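Local coordinates for MAU2 chromatid cohesion factor homolog (Saccharomyces cerevisiae, PDB 4XDN), which forms a complex with SCC2 that is required for cohesin to associate with chromosomes, and so takes part in sister chromatid cohesion, at residues Glu260-Leu265 with Leu325-Val330; Asn218-Asn223 with Tyr253-Ala258; Val87-Val92 with Leu107-Leu112. One frame throughout, in Å; residues are numbered along the deposited sequence.

Contact 1: residues Glu260-Leu265 with Leu325-Val330; sequences EMVIQL and LLLQSV
Leu-327 reaches across to three residues of 260-265, and its CB, CD1 and CD2 divide the contacts among Met-261, Val-262 and Leu-265. With CG set anti to the carbonyl carbon (chi1 -60°) and the chain extended beyond it, the isobutyl group stands out from its helix. Leu-327 CD1 touches Met-261 CB and, at 4.1 Å, Val-262 CG2. Leu-327 CD2 turns to the other end of the segment and meets Leu-265 CD2 at 4.1 Å.

Met-261 meets Leu-327 at CB, nearer the backbone than the branch point. Its first torsion (-94°) lies away from the usual staggered values, and the chain then folds at both chi2 and chi3. This curl brings Met-261 CE against Leu-327 CB, 3.9 Å away, and close to the backbone N of Gln-328.

Segments 260-265 and 325-330, on helices 250-266 and 317-331, run almost parallel: their directions differ by 14° and their axes come within 10.4 Å. With helix 272-291 between them in the chain, this same-direction pairing is consistent with a TPR-like helical array.

Leu-265 lies at about a right angle to both of its partners. The two methyls divide the work: Leu-265 CD1 rests against the carbonyl O of Leu-327 at 3.8 Å, whereas Leu-265 CD2 also touches Val-330 CG1 at 4.1 Å. Apolar side chains of the other protein in the complex pack on Val-262 and on Leu-265, and a basic one packs on Val-330.

Contact 2: residues Asn218-Asn223 with Tyr253-Ala258; sequences NLCYVN and YAWKLA
Buried Trp-255 is joined to Asn-223 by a polar bond at its rim and to Leu-219 by apolar packing on its face. Trp-255 NE1 donates to Asn-223 OD1 at 2.9 Å, with an N-H...O angle of 150°. The acceptor lies in the indole plane, while the donor is tilted somewhat out of the plane of the amide carbonyl. The amide itself is turned roughly halfway between coplanar and perpendicular to the ring. Because the other amide atom, Asn-223 ND2, bonds to the backbone of the other protein in the complex, this one amide links the tryptophan to the partner chain, and two bonds, one to its oxygen and one from its nitrogen, would hold its orientation.

The indole reaches helix 212-228 because CG of Trp-255 is anti to the backbone N (chi1 -172°). Leu-219 lies over one face: its CB makes a CH-pi contact 3.9 Å from the centroid of the six-membered ring of Trp-255, and CD1 adds a touch at CE3. At the edge, Cys-220 SG approaches Trp-255 CH2 at 3.9 Å, a sulfur-aromatic contact made near the ring plane.

Leu-219 also sends CD2 onto Lys-256, packing 3.6 Å from its CA and against its CB. The lysine chain then leads away; CD passes over the ring face of Tyr-253, and NZ forms a salt bridge with Glu-260 and a weak bond to the tyrosine OH.

Segments 218-223 and 253-258, on helices 212-228 and 250-266, run 27° apart in nearly the same direction. Helix 234-241 lies beside the Leu-219 and Lys-256 end through Leu-240, helix 272-291 packs on Leu-257, and the loop residue Leu-311, just after strand 305-310, touches Trp-255.

Contact 3: residues Val87-Val92 with Leu107-Leu112; sequences VTFEMV and LYISSL
Two rings, one from each helix, frame the contact. Over one face of the Tyr-108 ring sits the sulfur of Met-91, with SD 4.5 Å from the ring centroid and 14° off the normal, a Met-aromatic contact. An extended chain takes the Met-91 sulfur from helix 81-98 to the ring. Phe-89 uses its ring differently: Ile-109 CD1 stands at the edge, 4.2 Å from CD1 of the ring, and Leu-112 CD2 approaches obliquely, 3.5 Å from CE1. The same ring also makes a cation-pi contact with Arg-131 and an edge-to-face one with an aromatic side chain of the other protein in the complex.

Between the rings the packing is aliphatic. Ile-109 bends at chi2 (-60°), which brings its CD1 up to both methyls of Val-92, 3.7 Å from CG2. Val-92 CG2 further touches Tyr-108 CB at 3.9 Å. Thr-88 presents CG2 to Ile-109 and Leu-112, while its OG1 turns back to the carbonyl of Asp-84 and also meets Lys-74 NZ.

The segments are antiparallel at 163°, as befits a helical hairpin in which 81-98 leads into 102-119 through a short turn. Helix 53-76 covers the Met-91 and Tyr-108 side, and helix 126-144 covers Phe-89 and Ile-109.

From the N terminus, contact 3 comes first, closing a short loop of 14 residues between consecutive helices. Contact 2 then joins helix 212-228 to helix 250-266 across 29 residues that include helix 234-241. Contact 1 starts further along that same helix 250-266 and closes the longest loop, 59 residues holding helix 272-291 and the hairpin of strands 297-302 and 305-310. The three loops follow in series, neither nesting nor crossing. Contacts 1 and 2 meet where Ile-263 CD1 packs on Val-222 CG1 (4.2 Å), so helix 250-266 ties 212-228 to 317-331. Contact 3 lies apart, its centre about 33 Å from that of contact 2.

Contact 1: residues Glu260-Leu265 with Leu325-Val330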
loop_
_atom_site.group_PDB
_atom_site.type_symbol
_atom_site.label_atom_id
_atom_site.label_comp_id
_atom_site.label_asym_id
_atom_site.label_seq_id
_atom_site.Cartn_x
_atom_site.Cartn_y
_atom_site.Cartn_z
ATOM N N GLU A 260 0.489 12.492 -4.090
ATOM C CA GLU A 260 0.286 13.009 -5.435
ATOM C C GLU A 260 1.071 12.171 -6.446
ATOM O O GLU A 260 0.654 12.015 -7.591
ATOM C CB GLU A 260 0.695 14.481 -5.515
ATOM C CG GLU A 260 -0.297 15.427 -4.847
ATOM C CD GLU A 260 0.130 16.884 -4.917
ATOM O OE1 GLU A 260 1.349 17.152 -4.910
ATOM O OE2 GLU A 260 -0.756 17.763 -4.979
ATOM N N MET A 261 2.204 11.630 -6.010
ATOM C CA MET A 261 2.996 10.733 -6.842
ATOM C C MET A 261 2.269 9.411 -7.063
ATOM O O MET A 261 2.229 8.893 -8.180
ATOM C CB MET A 261 4.364 10.479 -6.206
ATOM C CG MET A 261 5.463 11.407 -6.699
ATOM S SD MET A 261 5.895 11.134 -8.428
ATOM C CE MET A 261 6.595 9.486 -8.355
ATOM N N VAL A 262 1.694 8.868 -5.993
ATOM C CA VAL A 262 0.967 7.607 -6.075
ATOM C C VAL A 262 -0.265 7.757 -6.964
ATOM O O VAL A 262 -0.622 6.835 -7.697
ATOM C CB VAL A 262 0.539 7.109 -4.675
ATOM C CG1 VAL A 262 -0.331 5.856 -4.781
ATOM C CG2 VAL A 262 1.760 6.825 -3.817
ATOM N N ILE A 263 -0.913 8.917 -6.896
ATOM C CA ILE A 263 -2.086 9.175 -7.720
ATOM C C ILE A 263 -1.703 9.104 -9.196
ATOM O O ILE A 263 -2.401 8.474 -9.990
ATOM C CB ILE A 263 -2.722 10.548 -7.401
ATOM C CG1 ILE A 263 -3.404 10.504 -6.032
ATOM C CG2 ILE A 263 -3.761 10.932 -8.457
ATOM C CD1 ILE A 263 -3.805 11.865 -5.485
ATOM N N GLN A 264 -0.594 9.743 -9.557
ATOM C CA GLN A 264 -0.115 9.720 -10.938
ATOM C C GLN A 264 0.257 8.305 -11.357
ATOM O O GLN A 264 0.025 7.904 -12.498
ATOM C CB GLN A 264 1.091 10.648 -11.112
ATOM C CG GLN A 264 0.764 12.123 -10.965
ATOM C CD GLN A 264 -0.307 12.580 -11.934
ATOM O OE1 GLN A 264 -1.352 13.085 -11.526
ATOM N NE2 GLN A 264 -0.052 12.403 -13.225
ATOM N N LEU A 265 0.827 7.553 -10.423
ATOM C CA LEU A 265 1.231 6.179 -10.681
ATOM C C LEU A 265 0.012 5.306 -10.962
ATOM O O LEU A 265 0.008 4.505 -11.898
ATOM C CB LEU A 265 2.021 5.632 -9.489
ATOM C CG LEU A 265 2.853 4.364 -9.694
ATOM C CD1 LEU A 265 3.918 4.580 -10.755
ATOM C CD2 LEU A 265 3.496 3.938 -8.389
ATOM N N LEU A 325 12.196 7.151 -5.003
ATOM C CA LEU A 325 12.969 6.496 -6.044
ATOM C C LEU A 325 12.286 5.194 -6.453
ATOM O O LEU A 325 12.318 4.810 -7.622
ATOM C CB LEU A 325 14.398 6.235 -5.570
ATOM C CG LEU A 325 15.349 5.632 -6.607
ATOM C CD1 LEU A 325 15.414 6.492 -7.864
ATOM C CD2 LEU A 325 16.739 5.463 -6.009
ATOM N N LEU A 326 11.658 4.526 -5.491
ATOM C CA LEU A 326 10.915 3.305 -5.777
ATOM C C LEU A 326 9.719 3.609 -6.672
ATOM O O LEU A 326 9.522 2.957 -7.696
ATOM C CB LEU A 326 10.450 2.635 -4.480
ATOM C CG LEU A 326 9.565 1.392 -4.630
ATOM C CD1 LEU A 326 10.314 0.263 -5.320
ATOM C CD2 LEU A 326 9.041 0.942 -3.273
ATOM N N LEU A 327 8.932 4.608 -6.283
ATOM C CA LEU A 327 7.745 4.991 -7.042
ATOM C C LEU A 327 8.112 5.408 -8.461
ATOM O O LEU A 327 7.430 5.041 -9.419
ATOM C CB LEU A 327 7.000 6.132 -6.343
ATOM C CG LEU A 327 6.479 5.859 -4.929
ATOM C CD1 LEU A 327 5.798 7.101 -4.378
ATOM C CD2 LEU A 327 5.526 4.670 -4.899
ATOM N N GLN A 328 9.186 6.179 -8.593
ATOM C CA GLN A 328 9.643 6.627 -9.902
ATOM C C GLN A 328 10.019 5.437 -10.772
ATOM O O GLN A 328 9.704 5.404 -11.962
ATOM C CB GLN A 328 10.835 7.575 -9.765
ATOM C CG GLN A 328 11.390 8.064 -11.098
ATOM C CD GLN A 328 12.523 9.053 -10.931
ATOM O OE1 GLN A 328 13.069 9.208 -9.842
ATOM N NE2 GLN A 328 12.882 9.731 -12.015
ATOM N N SER A 329 10.692 4.460 -10.170
ATOM C CA SER A 329 11.160 3.283 -10.894
ATOM C C SER A 329 9.994 2.399 -11.321
ATOM O O SER A 329 9.982 1.874 -12.437
ATOM C CB SER A 329 12.144 2.481 -10.038
ATOM O OG SER A 329 13.298 3.249 -9.732
ATOM N N VAL A 330 9.019 2.234 -10.430
ATOM C CA VAL A 330 7.829 1.447 -10.736
ATOM C C VAL A 330 7.074 2.077 -11.902
ATOM O O VAL A 330 6.531 1.373 -12.757
ATOM C CB VAL A 330 6.888 1.329 -9.518
ATOM C CG1 VAL A 330 5.553 0.714 -9.920
ATOM C CG2 VAL A 330 7.531 0.493 -8.426
#

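Contact 2: residues Asn218-Asn223 with Tyr253-Ala258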
loop_
_atom_site.group_PDB
_atom_site.type_symbol
_atom_site.label_atom_id
_atom_site.label_comp_id
_atom_site.label_asym_id
_atom_site.label_seq_id
_atom_site.Cartn_x
_atom_site.Cartn_y
_atom_site.Cartn_z
ATOM N N ASN A 218 -7.613 15.012 5.512
ATOM C CA ASN A 218 -7.835 14.816 4.089
ATOM C C ASN A 218 -6.750 13.928 3.488
ATOM O O ASN A 218 -7.008 13.166 2.559
ATOM C CB ASN A 218 -7.884 16.160 3.364
ATOM C CG ASN A 218 -8.193 16.011 1.891
ATOM O OD1 ASN A 218 -9.317 15.683 1.513
ATOM N ND2 ASN A 218 -7.196 16.249 1.048
ATOM N N LEU A 219 -5.538 14.027 4.026
ATOM C CA LEU A 219 -4.442 13.165 3.602
ATOM C C LEU A 219 -4.728 11.724 4.010
ATOM O O LEU A 219 -4.475 10.796 3.241
ATOM C CB LEU A 219 -3.115 13.638 4.203
ATOM C CG LEU A 219 -2.551 14.938 3.634
ATOM C CD1 LEU A 219 -1.451 15.482 4.531
ATOM C CD2 LEU A 219 -2.031 14.723 2.226
ATOM N N CYS A 220 -5.252 11.544 5.220
ATOM C CA CYS A 220 -5.672 10.223 5.683
ATOM C C CYS A 220 -6.727 9.670 4.735
ATOM O O CYS A 220 -6.714 8.487 4.390
ATOM C CB CYS A 220 -6.235 10.285 7.109
ATOM S SG CYS A 220 -5.057 10.752 8.406
ATOM N N TYR A 221 -7.636 10.545 4.316
ATOM C CA TYR A 221 -8.725 10.169 3.425
ATOM C C TYR A 221 -8.187 9.685 2.084
ATOM O O TYR A 221 -8.493 8.575 1.648
ATOM C CB TYR A 221 -9.665 11.357 3.218
ATOM C CG TYR A 221 -10.936 11.053 2.454
ATOM C CD1 TYR A 221 -11.460 9.768 2.405
ATOM C CD2 TYR A 221 -11.615 12.061 1.784
ATOM C CE1 TYR A 221 -12.627 9.499 1.711
ATOM C CE2 TYR A 221 -12.776 11.802 1.087
ATOM C CZ TYR A 221 -13.278 10.521 1.053
ATOM O OH TYR A 221 -14.435 10.263 0.355
ATOM N N VAL A 222 -7.379 10.520 1.439
ATOM C CA VAL A 222 -6.827 10.194 0.131
ATOM C C VAL A 222 -6.018 8.900 0.189
ATOM O O VAL A 222 -6.158 8.041 -0.682
ATOM C CB VAL A 222 -5.940 11.342 -0.407
ATOM C CG1 VAL A 222 -5.198 10.919 -1.675
ATOM C CG2 VAL A 222 -6.789 12.574 -0.686
ATOM N N ASN A 223 -5.187 8.759 1.218
ATOM C CA ASN A 223 -4.362 7.564 1.358
ATOM C C ASN A 223 -5.224 6.316 1.511
ATOM O O ASN A 223 -4.932 5.278 0.919
ATOM C CB ASN A 223 -3.415 7.689 2.553
ATOM C CG ASN A 223 -2.086 6.976 2.328
ATOM O OD1 ASN A 223 -1.050 7.404 2.840
ATOM N ND2 ASN A 223 -2.107 5.896 1.548
ATOM N N TYR A 253 3.558 17.799 4.489
ATOM C CA TYR A 253 3.588 18.201 3.088
ATOM C C TYR A 253 4.326 17.160 2.249
ATOM O O TYR A 253 3.977 16.926 1.094
ATOM C CB TYR A 253 4.242 19.571 2.919
ATOM C CG TYR A 253 3.959 20.189 1.567
ATOM C CD1 TYR A 253 2.771 20.868 1.329
ATOM C CD2 TYR A 253 4.872 20.081 0.524
ATOM C CE1 TYR A 253 2.504 21.430 0.093
ATOM C CE2 TYR A 253 4.612 20.639 -0.714
ATOM C CZ TYR A 253 3.426 21.311 -0.924
ATOM O OH TYR A 253 3.161 21.870 -2.154
ATOM N N ALA A 254 5.346 16.535 2.829
ATOM C CA ALA A 254 6.051 15.451 2.153
ATOM C C ALA A 254 5.079 14.312 1.867
ATOM O O ALA A 254 5.170 13.643 0.838
ATOM C CB ALA A 254 7.218 14.961 2.993
ATOM N N TRP A 255 4.146 14.109 2.792
ATOM C CA TRP A 255 3.119 13.087 2.650
ATOM C C TRP A 255 2.166 13.467 1.525
ATOM O O TRP A 255 1.738 12.615 0.749
ATOM C CB TRP A 255 2.360 12.916 3.969
ATOM C CG TRP A 255 1.411 11.758 4.007
ATOM C CD1 TRP A 255 1.352 10.712 3.137
ATOM C CD2 TRP A 255 0.379 11.534 4.977
ATOM N NE1 TRP A 255 0.349 9.847 3.504
ATOM C CE2 TRP A 255 -0.264 10.330 4.631
ATOM C CE3 TRP A 255 -0.061 12.234 6.107
ATOM C CZ2 TRP A 255 -1.324 9.809 5.372
ATOM C CZ3 TRP A 255 -1.115 11.715 6.840
ATOM C CH2 TRP A 255 -1.734 10.515 6.470
ATOM N N LYS A 256 1.837 14.751 1.446
ATOM C CA LYS A 256 1.001 15.263 0.367
ATOM C C LYS A 256 1.661 14.980 -0.978
ATOM O O LYS A 256 1.025 14.454 -1.891
ATOM C CB LYS A 256 0.758 16.766 0.541
ATOM C CG LYS A 256 -0.020 17.429 -0.587
ATOM C CD LYS A 256 0.736 18.631 -1.135
ATOM C CE LYS A 256 -0.040 19.337 -2.236
ATOM N NZ LYS A 256 0.850 19.785 -3.350
ATOM N N LEU A 257 2.940 15.325 -1.089
ATOM C CA LEU A 257 3.682 15.131 -2.327
ATOM C C LEU A 257 3.772 13.652 -2.693
ATOM O O LEU A 257 3.642 13.289 -3.861
ATOM C CB LEU A 257 5.083 15.729 -2.206
ATOM C CG LEU A 257 5.140 17.251 -2.059
ATOM C CD1 LEU A 257 6.555 17.697 -1.741
ATOM C CD2 LEU A 257 4.635 17.939 -3.319
ATOM N N ALA A 258 3.989 12.805 -1.693
ATOM C CA ALA A 258 4.065 11.367 -1.922
ATOM C C ALA A 258 2.748 10.844 -2.475
ATOM O O ALA A 258 2.730 10.046 -3.411
ATOM C CB ALA A 258 4.421 10.642 -0.638
#

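Contact 3: residues Val87-Val92 with Leu107-Leu112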
loop_
_atom_site.group_PDB
_atom_site.type_symbol
_atom_site.label_atom_id
_atom_site.label_comp_id
_atom_site.label_asym_id
_atom_site.label_seq_id
_atom_site.Cartn_x
_atom_site.Cartn_y
_atom_site.Cartn_z
ATOM N N VAL A 87 1.472 7.973 36.116
ATOM C CA VAL A 87 2.030 6.642 36.330
ATOM C C VAL A 87 1.294 5.590 35.505
ATOM O O VAL A 87 1.920 4.746 34.860
ATOM C CB VAL A 87 1.975 6.242 37.824
ATOM C CG1 VAL A 87 2.374 4.776 38.016
ATOM C CG2 VAL A 87 2.882 7.147 38.652
ATOM N N THR A 88 -0.033 5.641 35.530
ATOM C CA THR A 88 -0.845 4.661 34.821
ATOM C C THR A 88 -0.606 4.740 33.318
ATOM O O THR A 88 -0.471 3.713 32.656
ATOM C CB THR A 88 -2.342 4.861 35.115
ATOM O OG1 THR A 88 -2.573 4.703 36.519
ATOM C CG2 THR A 88 -3.193 3.848 34.353
ATOM N N PHE A 89 -0.548 5.958 32.789
ATOM C CA PHE A 89 -0.330 6.164 31.360
ATOM C C PHE A 89 1.029 5.625 30.911
ATOM O O PHE A 89 1.116 4.924 29.903
ATOM C CB PHE A 89 -0.444 7.652 31.008
ATOM C CG PHE A 89 -1.849 8.206 31.098
ATOM C CD1 PHE A 89 -2.959 7.383 30.958
ATOM C CD2 PHE A 89 -2.054 9.560 31.312
ATOM C CE1 PHE A 89 -4.241 7.901 31.038
ATOM C CE2 PHE A 89 -3.333 10.079 31.392
ATOM C CZ PHE A 89 -4.426 9.249 31.254
ATOM N N GLU A 90 2.085 5.946 31.657
ATOM C CA GLU A 90 3.422 5.466 31.319
ATOM C C GLU A 90 3.482 3.946 31.390
ATOM O O GLU A 90 4.046 3.294 30.509
ATOM C CB GLU A 90 4.470 6.070 32.252
ATOM C CG GLU A 90 4.741 7.540 32.013
ATOM C CD GLU A 90 5.790 8.090 32.955
ATOM O OE1 GLU A 90 6.943 7.615 32.906
ATOM O OE2 GLU A 90 5.460 8.993 33.750
ATOM N N MET A 91 2.896 3.388 32.444
ATOM C CA MET A 91 2.853 1.942 32.615
ATOM C C MET A 91 2.080 1.262 31.491
ATOM O O MET A 91 2.574 0.321 30.871
ATOM C CB MET A 91 2.219 1.585 33.957
ATOM C CG MET A 91 1.901 0.107 34.106
ATOM S SD MET A 91 1.148 -0.312 35.680
ATOM C CE MET A 91 0.575 -1.957 35.281
ATOM N N VAL A 92 0.859 1.732 31.251
ATOM C CA VAL A 92 -0.017 1.136 30.251
ATOM C C VAL A 92 0.592 1.271 28.861
ATOM O O VAL A 92 0.399 0.407 28.007
ATOM C CB VAL A 92 -1.421 1.785 30.281
ATOM C CG1 VAL A 92 -2.206 1.472 29.011
ATOM C CG2 VAL A 92 -2.187 1.310 31.501
ATOM N N LEU A 107 -8.152 -2.594 32.028
ATOM C CA LEU A 107 -8.645 -2.510 33.398
ATOM C C LEU A 107 -8.040 -1.319 34.128
ATOM O O LEU A 107 -8.723 -0.640 34.895
ATOM C CB LEU A 107 -8.340 -3.798 34.167
ATOM C CG LEU A 107 -9.240 -5.009 33.898
ATOM C CD1 LEU A 107 -8.746 -6.212 34.686
ATOM C CD2 LEU A 107 -10.695 -4.715 34.244
ATOM N N TYR A 108 -6.758 -1.067 33.888
ATOM C CA TYR A 108 -6.077 0.053 34.520
ATOM C C TYR A 108 -6.652 1.385 34.050
ATOM O O TYR A 108 -6.903 2.278 34.859
ATOM C CB TYR A 108 -4.576 0.003 34.234
ATOM C CG TYR A 108 -3.819 -0.966 35.116
ATOM C CD1 TYR A 108 -3.768 -0.787 36.493
ATOM C CD2 TYR A 108 -3.147 -2.051 34.572
ATOM C CE1 TYR A 108 -3.077 -1.665 37.303
ATOM C CE2 TYR A 108 -2.454 -2.935 35.374
ATOM C CZ TYR A 108 -2.422 -2.736 36.738
ATOM O OH TYR A 108 -1.730 -3.613 37.534
ATOM N N ILE A 109 -6.863 1.513 32.745
ATOM C CA ILE A 109 -7.387 2.752 32.180
ATOM C C ILE A 109 -8.841 2.963 32.596
ATOM O O ILE A 109 -9.234 4.077 32.937
ATOM C CB ILE A 109 -7.283 2.762 30.642
ATOM C CG1 ILE A 109 -5.826 2.581 30.205
ATOM C CG2 ILE A 109 -7.844 4.061 30.065
ATOM C CD1 ILE A 109 -4.876 3.659 30.712
ATOM N N SER A 110 -9.631 1.895 32.566
ATOM C CA SER A 110 -11.026 1.970 32.983
ATOM C C SER A 110 -11.126 2.397 34.442
ATOM O O SER A 110 -11.954 3.237 34.796
ATOM C CB SER A 110 -11.724 0.625 32.785
ATOM O OG SER A 110 -11.801 0.297 31.411
ATOM N N SER A 111 -10.275 1.815 35.281
ATOM C CA SER A 111 -10.218 2.178 36.692
ATOM C C SER A 111 -9.826 3.638 36.850
ATOM O O SER A 111 -10.441 4.373 37.620
ATOM C CB SER A 111 -9.225 1.289 37.441
ATOM O OG SER A 111 -9.698 -0.042 37.528
ATOM N N LEU A 112 -8.798 4.053 36.117
ATOM C CA LEU A 112 -8.332 5.433 36.170
ATOM C C LEU A 112 -9.440 6.395 35.760
ATOM O O LEU A 112 -9.666 7.409 36.419
ATOM C CB LEU A 112 -7.112 5.622 35.267
ATOM C CG LEU A 112 -6.490 7.020 35.255
ATOM C CD1 LEU A 112 -5.945 7.386 36.630
ATOM C CD2 LEU A 112 -5.394 7.097 34.209
#